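Side-chain contacts in exported gluconolactonase (Xanthomonas campestris pv. campestris, PDB 3DR2), which probably hydrolyses gluconolactone to gluconate in glucose secondary metabolism, as a calcium-binding six-bladed beta-propeller of the SMP-30 family: residues G90-V93 against L99-C102; P50-W53 against T58-W61; F151-P156 against C160-E165. All coordinates share one frame; numbering follows the deposited sequence.

Contact 1: G90-V93 against L99-C102; sequences GNAV and LVHC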
loop_
_atom_site.group_PDB
_atom_site.type_symbol
_atom_site.label_atom_id
_atom_site.label_comp_id
_atom_site.label_asym_id
_atom_site.label_seq_id
_atom_site.Cartn_x
_atom_site.Cartn_y
_atom_site.Cartn_z
ATOM N N GLY A 90 5.078 12.999 -6.270
ATOM C CA GLY A 90 5.601 13.486 -7.531
ATOM C C GLY A 90 7.091 13.246 -7.744
ATOM O O GLY A 90 7.867 13.213 -6.789
ATOM N N ASN A 91 7.475 13.049 -9.007
ATOM C CA ASN A 91 8.877 12.868 -9.400
ATOM C C ASN A 91 9.112 13.785 -10.596
ATOM O O ASN A 91 8.180 14.097 -11.346
ATOM C CB ASN A 91 9.182 11.439 -9.866
ATOM C CG ASN A 91 9.006 10.415 -8.776
ATOM O OD1 ASN A 91 9.794 10.343 -7.832
ATOM N ND2 ASN A 91 7.965 9.605 -8.904
ATOM N N ALA A 92 10.362 14.200 -10.766
ATOM C CA ALA A 92 10.765 15.049 -11.879
ATOM C C ALA A 92 12.259 14.831 -12.074
ATOM O O ALA A 92 12.913 14.211 -11.235
ATOM C CB ALA A 92 10.479 16.511 -11.571
ATOM N N VAL A 93 12.791 15.334 -13.183
ATOM C CA VAL A 93 14.209 15.183 -13.486
ATOM C C VAL A 93 14.808 16.558 -13.729
ATOM O O VAL A 93 14.298 17.314 -14.549
ATOM C CB VAL A 93 14.409 14.318 -14.743
ATOM C CG1 VAL A 93 15.902 14.090 -14.988
ATOM C CG2 VAL A 93 13.684 12.996 -14.578
ATOM N N LEU A 99 17.138 12.760 -10.154
ATOM C CA LEU A 99 15.724 12.676 -9.822
ATOM C C LEU A 99 15.420 13.544 -8.612
ATOM O O LEU A 99 16.160 13.522 -7.629
ATOM C CB LEU A 99 15.326 11.234 -9.491
ATOM C CG LEU A 99 15.541 10.149 -10.543
ATOM C CD1 LEU A 99 14.951 8.843 -10.035
ATOM C CD2 LEU A 99 14.885 10.561 -11.857
ATOM N N VAL A 100 14.341 14.319 -8.694
ATOM C CA VAL A 100 13.902 15.148 -7.577
ATOM C C VAL A 100 12.533 14.595 -7.196
ATOM O O VAL A 100 11.792 14.123 -8.062
ATOM C CB VAL A 100 13.814 16.642 -7.957
ATOM C CG1 VAL A 100 15.226 17.201 -8.153
ATOM C CG2 VAL A 100 13.001 16.819 -9.226
ATOM N N HIS A 101 12.199 14.656 -5.908
ATOM C CA HIS A 101 10.950 14.076 -5.414
ATOM C C HIS A 101 10.147 14.913 -4.429
ATOM O O HIS A 101 10.697 15.739 -3.702
ATOM C CB HIS A 101 11.249 12.756 -4.693
ATOM C CG HIS A 101 12.288 11.911 -5.359
ATOM N ND1 HIS A 101 12.001 11.070 -6.415
ATOM C CD2 HIS A 101 13.614 11.774 -5.118
ATOM C CE1 HIS A 101 13.106 10.451 -6.794
ATOM N NE2 HIS A 101 14.099 10.859 -6.023
ATOM N N CYS A 102 8.841 14.647 -4.403
ATOM C CA CYS A 102 7.915 15.261 -3.457
ATOM C C CYS A 102 7.638 14.125 -2.487
ATOM O O CYS A 102 7.212 13.047 -2.910
ATOM C CB CYS A 102 6.599 15.641 -4.127
ATOM S SG CYS A 102 6.657 17.157 -5.069
#

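Contact 2: P50-W53 against T58-W61; sequences PAWW and TLVW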
loop_
_atom_site.group_PDB
_atom_site.type_symbol
_atom_site.label_atom_id
_atom_site.label_comp_id
_atom_site.label_asym_id
_atom_site.label_seq_id
_atom_site.Cartn_x
_atom_site.Cartn_y
_atom_site.Cartn_z
ATOM N N PRO A 50 4.731 10.283 -12.725
ATOM C CA PRO A 50 5.586 9.738 -13.784
ATOM C C PRO A 50 6.534 10.803 -14.336
ATOM O O PRO A 50 6.135 11.942 -14.575
ATOM C CB PRO A 50 4.581 9.276 -14.827
ATOM C CG PRO A 50 3.490 10.323 -14.704
ATOM C CD PRO A 50 3.346 10.467 -13.197
ATOM N N ALA A 51 7.789 10.421 -14.545
ATOM C CA ALA A 51 8.788 11.336 -15.071
ATOM C C ALA A 51 9.761 10.560 -15.947
ATOM O O ALA A 51 10.299 9.529 -15.536
ATOM C CB ALA A 51 9.537 12.005 -13.929
ATOM N N TRP A 52 9.986 11.056 -17.158
ATOM C CA TRP A 52 10.905 10.399 -18.076
ATOM C C TRP A 52 12.339 10.775 -17.724
ATOM O O TRP A 52 12.678 11.954 -17.634
ATOM C CB TRP A 52 10.596 10.798 -19.520
ATOM C CG TRP A 52 11.588 10.240 -20.496
ATOM C CD1 TRP A 52 12.593 10.918 -21.121
ATOM C CD2 TRP A 52 11.702 8.874 -20.918
ATOM N NE1 TRP A 52 13.326 10.063 -21.905
ATOM C CE2 TRP A 52 12.802 8.802 -21.799
ATOM C CE3 TRP A 52 10.983 7.706 -20.634
ATOM C CZ2 TRP A 52 13.204 7.601 -22.404
ATOM C CZ3 TRP A 52 11.382 6.511 -21.234
ATOM C CH2 TRP A 52 12.484 6.472 -22.109
ATOM N N TRP A 53 13.169 9.756 -17.534
ATOM C CA TRP A 53 14.570 9.921 -17.164
ATOM C C TRP A 53 15.434 9.531 -18.361
ATOM O O TRP A 53 15.787 8.364 -18.529
ATOM C CB TRP A 53 14.862 9.008 -15.970
ATOM C CG TRP A 53 16.144 9.270 -15.254
ATOM C CD1 TRP A 53 16.974 10.346 -15.404
ATOM C CD2 TRP A 53 16.718 8.458 -14.223
ATOM N NE1 TRP A 53 18.028 10.253 -14.524
ATOM C CE2 TRP A 53 17.894 9.105 -13.787
ATOM C CE3 TRP A 53 16.351 7.245 -13.623
ATOM C CZ2 TRP A 53 18.708 8.580 -12.776
ATOM C CZ3 TRP A 53 17.161 6.724 -12.617
ATOM C CH2 TRP A 53 18.325 7.393 -12.206
ATOM N N THR A 58 14.465 5.465 -18.781
ATOM C CA THR A 58 13.522 4.833 -17.871
ATOM C C THR A 58 12.376 5.763 -17.483
ATOM O O THR A 58 12.586 6.959 -17.288
ATOM C CB THR A 58 14.252 4.420 -16.572
ATOM O OG1 THR A 58 15.287 3.476 -16.880
ATOM C CG2 THR A 58 13.279 3.813 -15.568
ATOM N N LEU A 59 11.168 5.214 -17.382
ATOM C CA LEU A 59 10.017 6.003 -16.945
ATOM C C LEU A 59 9.947 5.766 -15.436
ATOM O O LEU A 59 9.689 4.649 -14.984
ATOM C CB LEU A 59 8.718 5.522 -17.603
ATOM C CG LEU A 59 7.450 6.365 -17.370
ATOM C CD1 LEU A 59 6.966 6.260 -15.921
ATOM C CD2 LEU A 59 7.740 7.822 -17.729
ATOM N N VAL A 60 10.200 6.818 -14.670
ATOM C CA VAL A 60 10.184 6.761 -13.212
ATOM C C VAL A 60 8.814 7.176 -12.673
ATOM O O VAL A 60 8.260 8.172 -13.115
ATOM C CB VAL A 60 11.229 7.742 -12.635
ATOM C CG1 VAL A 60 11.174 7.725 -11.118
ATOM C CG2 VAL A 60 12.624 7.387 -13.140
ATOM N N TRP A 61 8.254 6.424 -11.734
ATOM C CA TRP A 61 6.976 6.827 -11.162
ATOM C C TRP A 61 6.851 6.252 -9.760
ATOM O O TRP A 61 7.614 5.364 -9.384
ATOM C CB TRP A 61 5.809 6.422 -12.077
ATOM C CG TRP A 61 5.217 5.069 -11.880
ATOM C CD1 TRP A 61 4.050 4.782 -11.246
ATOM C CD2 TRP A 61 5.719 3.824 -12.384
ATOM N NE1 TRP A 61 3.782 3.436 -11.327
ATOM C CE2 TRP A 61 4.793 2.823 -12.021
ATOM C CE3 TRP A 61 6.860 3.458 -13.111
ATOM C CZ2 TRP A 61 4.970 1.476 -12.357
ATOM C CZ3 TRP A 61 7.036 2.118 -13.446
ATOM C CH2 TRP A 61 6.094 1.144 -13.067
#

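Contact 3: F151-P156 against C160-E165; sequences FGLRKP and CPADPE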
loop_
_atom_site.group_PDB
_atom_site.type_symbol
_atom_site.label_atom_id
_atom_site.label_comp_id
_atom_site.label_asym_id
_atom_site.label_seq_id
_atom_site.Cartn_x
_atom_site.Cartn_y
_atom_site.Cartn_z
ATOM N N PHE A 151 -2.859 16.923 1.483
ATOM C CA PHE A 151 -3.290 15.535 1.323
ATOM C C PHE A 151 -2.489 14.545 2.165
ATOM O O PHE A 151 -3.058 13.622 2.756
ATOM C CB PHE A 151 -3.236 15.133 -0.154
ATOM C CG PHE A 151 -4.274 15.815 -1.001
ATOM C CD1 PHE A 151 -5.630 15.628 -0.745
ATOM C CD2 PHE A 151 -3.900 16.651 -2.049
ATOM C CE1 PHE A 151 -6.596 16.266 -1.522
ATOM C CE2 PHE A 151 -4.859 17.292 -2.829
ATOM C CZ PHE A 151 -6.209 17.099 -2.565
ATOM N N GLY A 152 -1.176 14.742 2.229
ATOM C CA GLY A 152 -0.324 13.852 3.001
ATOM C C GLY A 152 -0.489 13.945 4.512
ATOM O O GLY A 152 0.098 13.157 5.251
ATOM N N LEU A 153 -1.291 14.902 4.971
ATOM C CA LEU A 153 -1.513 15.091 6.404
ATOM C C LEU A 153 -2.880 14.610 6.878
ATOM O O LEU A 153 -3.184 14.689 8.071
ATOM C CB LEU A 153 -1.391 16.573 6.766
ATOM C CG LEU A 153 -0.071 17.272 6.460
ATOM C CD1 LEU A 153 -0.184 18.753 6.827
ATOM C CD2 LEU A 153 1.041 16.604 7.243
ATOM N N ARG A 154 -3.699 14.106 5.963
ATOM C CA ARG A 154 -5.038 13.685 6.339
ATOM C C ARG A 154 -5.466 12.325 5.799
ATOM O O ARG A 154 -6.653 12.079 5.584
ATOM C CB ARG A 154 -6.024 14.779 5.915
ATOM C CG ARG A 154 -5.787 16.100 6.671
ATOM C CD ARG A 154 -6.332 17.332 5.946
ATOM N NE ARG A 154 -6.086 18.557 6.717
ATOM C CZ ARG A 154 -6.311 19.791 6.268
ATOM N NH1 ARG A 154 -6.788 19.983 5.046
ATOM N NH2 ARG A 154 -6.060 20.840 7.045
ATOM N N LYS A 155 -4.493 11.448 5.586
ATOM C CA LYS A 155 -4.754 10.103 5.085
ATOM C C LYS A 155 -3.582 9.215 5.488
ATOM O O LYS A 155 -2.486 9.324 4.935
ATOM C CB LYS A 155 -4.914 10.112 3.561
ATOM C CG LYS A 155 -5.323 8.761 2.981
ATOM C CD LYS A 155 -5.785 8.873 1.529
ATOM C CE LYS A 155 -7.117 9.610 1.416
ATOM N NZ LYS A 155 -7.585 9.712 0.002
ATOM N N PRO A 156 -3.798 8.332 6.476
ATOM C CA PRO A 156 -2.786 7.407 6.992
ATOM C C PRO A 156 -2.076 6.587 5.922
ATOM O O PRO A 156 -0.876 6.338 6.014
ATOM C CB PRO A 156 -3.584 6.527 7.953
ATOM C CG PRO A 156 -4.617 7.453 8.465
ATOM C CD PRO A 156 -5.062 8.182 7.217
ATOM N N CYS A 160 1.774 10.644 7.372
ATOM C CA CYS A 160 1.490 10.602 8.797
ATOM C C CYS A 160 0.583 11.775 9.129
ATOM O O CYS A 160 0.939 12.936 8.905
ATOM C CB CYS A 160 2.757 10.672 9.656
ATOM S SG CYS A 160 2.246 10.630 11.408
ATOM N N PRO A 161 -0.613 11.485 9.656
ATOM C CA PRO A 161 -1.580 12.522 10.016
ATOM C C PRO A 161 -0.971 13.577 10.924
ATOM O O PRO A 161 -0.109 13.278 11.750
ATOM C CB PRO A 161 -2.684 11.736 10.709
ATOM C CG PRO A 161 -2.623 10.404 10.018
ATOM C CD PRO A 161 -1.148 10.144 9.953
ATOM N N ALA A 162 -1.423 14.812 10.757
ATOM C CA ALA A 162 -0.939 15.922 11.570
ATOM C C ALA A 162 -1.649 17.202 11.177
ATOM O O ALA A 162 -2.188 17.316 10.073
ATOM C CB ALA A 162 0.568 16.096 11.389
ATOM N N ASP A 163 -1.669 18.159 12.100
ATOM C CA ASP A 163 -2.271 19.453 11.829
ATOM C C ASP A 163 -1.186 20.239 11.121
ATOM O O ASP A 163 -0.036 20.252 11.563
ATOM C CB ASP A 163 -2.664 20.163 13.129
ATOM C CG ASP A 163 -3.874 19.537 13.793
ATOM O OD1 ASP A 163 -4.938 19.460 13.140
ATOM O OD2 ASP A 163 -3.763 19.126 14.968
ATOM N N PRO A 164 -1.525 20.890 10.003
ATOM C CA PRO A 164 -0.543 21.673 9.254
ATOM C C PRO A 164 0.031 22.818 10.078
ATOM O O PRO A 164 -0.639 23.343 10.966
ATOM C CB PRO A 164 -1.342 22.161 8.047
ATOM C CG PRO A 164 -2.725 22.278 8.587
ATOM C CD PRO A 164 -2.864 21.013 9.401
ATOM N N GLU A 165 1.275 23.186 9.790
ATOM C CA GLU A 165 1.939 24.282 10.494
ATOM C C GLU A 165 1.786 25.564 9.682
ATOM O O GLU A 165 1.950 26.667 10.204
ATOM C CB GLU A 165 3.425 23.973 10.690
ATOM C CG GLU A 165 3.704 22.731 11.515
ATOM C CD GLU A 165 5.184 22.547 11.825
ATOM O OE1 GLU A 165 5.550 21.472 12.341
ATOM O OE2 GLU A 165 5.979 23.474 11.561
HETATM O O HOH W 1 2.952 13.176 6.392
HETATM O O HOH W 2 -4.852 18.060 9.279
#

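Contact 1: G90-V93 against L99-C102
His101 and Asn91 meet across the two strands through a short side-chain hydrogen bond, His101 ND1 to Asn91 OD1 at 2.7 Å. The acceptor lies at the edge of the imidazole, within 1° of its plane, and ND1 in turn lies in the plane of the carboxamide, although the ring and amide planes stand 88° apart. With CG anti to its own carbonyl carbon (chi1 -64°), Asn91 swings the amide oxygen toward the histidine; ND2 is then held by Ser62 OG and Gly49 O, which fixes the rotation of the amide. The far nitrogen of the ring, NE2, is hydrogen-bonded to Ser112 OG. Strands 90-93 and 99-102 form the antiparallel hairpin that opens one blade of the six-bladed propeller, and the Asn91 and His101 side chains are on the face turned to strand 47-53 of the adjacent blade. On the other face the packing is tight. Ala92 CB sits 3.5 Å from Val100 CG2, closer than usual for two carbons, because CG2 lies between the backbone N and carbonyl carbon of Val100 and leans onto Ala92 O at 3.3 Å. Both residues press on Leu136 of strand 136-138, and a calcium ion is about 6 Å from the Ala92 side chain. Ala92 and Val100 are also joined by a pair of backbone bonds, Val100 N to Ala92 O at 2.9 Å and Ala92 N to Val100 O; farther along, Cys102 N bonds Gly90 O. The hairpin is looser toward its turn, where partly exposed Val93 meets Leu99 through a single methyl pair, CG2 to CD2 at 3.8 Å, and both side chains lean on Trp53.

Contact 2: P50-W53 against T58-W61
The indole of Trp52 lies against the backbone of Thr58: Thr58 O sits 3.7 Å above one face, offset toward the rim and nearest to Trp52 CE3, while Thr58 N lies over the same ring system, 4.0 Å from Trp52 CH2. The indole also packs on Arg57 of the hairpin turn and on Glu74, Asp285 and Gln286 elsewhere, and Glu54 OE1, also in the turn, takes the hydrogen bond from its NE1. Trp61 is turned differently. Its CG occupies the crowded position between backbone N and carbonyl carbon (chi1 89°), which leads the ring away from strand 50-53, brings Leu59 O to its edge, in plane, and leaves CB to pack 3.7 Å from Pro50 CA. Trp53, on the face shared with Ala51, Thr58 and Val60, carries its ring toward Val60, whose CG2 approaches CE3 obliquely at 3.8 Å; Trp53 NE1 is bonded to Gln97 O in the turn of the next hairpin. On the opposite face, Leu59 splays its two methyls along strand 50-53, CD1 reaching Pro50 CB at 4.0 Å and CD2 lying against the backbone of Ala51 at its carbonyl. Four backbone hydrogen bonds tie the strands, paired at Ala51 with Val60 and at Trp53 with Thr58; Ala51 N to Val60 O is the shortest at 2.7 Å. Leu59 and Trp61 continue the sheet by bonding to Trp72 and Leu70 of strand 68-73. This is the antiparallel meander of a propeller blade, whose first strand, 47-53, also carries the calcium ligand Glu48.

Contact 3: F151-P156 against C160-E165
Leu153 and Pro164 lie at a slant to each other, Leu153 CD1 reaching Pro164 CB at 3.8 Å, while CD2 lies by Cys160 O and Ala162 CB. Leu153 CB rests 3.5 Å from Ala162 O, and with CG anti to the carbonyl carbon (chi1 -59°) the methyls extend from there toward Pro164 and Cys160. Two further pairs are turned at about a right angle. The extended chain of Arg154 brings NH2 to Pro164 CG at 3.9 Å, crossing the proline, and Pro156 meets Pro161 through their CG atoms. Water 2 sits at the edge of the guanidinium, in its plane, accepting from Arg154 NE and donating to Ala162 O, both at 2.9 Å; this bridge ties the exposed arginine to the backbone of segment 160-165. The direct polar link is one backbone bond, Ala162 N to Leu153 O at 3.2 Å, and Pro161 CA lies against the same oxygen as a CA-H...O contact. At the start of segment 160-165, Cys160 N donates to water 1 at 3.0 Å. Cys160 turns its side chain away from segment 151-156 and forms a disulfide with Cys5 of the second subunit, whose Arg68 also bonds Pro156 O, so the loop is part of the dimer interface. The whole arrangement is an irregular excursion that includes the 3-10 segment 151-153, between the paired strands 144-147 and 169-174 of one blade, with Phe151 reaching calcium ligand Asn134 and Pro164 touching Asn131 in neighbouring loops.

Overall arrangement
From the N terminus the chain first closes contact 2, where the turn 54-57 brings strand 47-53 back onto strand 58-63. After strands 68-73 and 78-83 it closes contact 1 across the short turn 94-98, opening the next blade. Contact 3 follows much later and closes a small loop over residues 157-159. The three loops come in series; none encloses or crosses another. Contacts 1 and 2 touch, with centres about 9 Å apart, where two successive blades pack side by side, Val93 CG2 lying 3.4 Å from Trp52 O. Contact 3 lies apart, its centre about 21 Å from that of contact 1, joining the propeller to the second subunit.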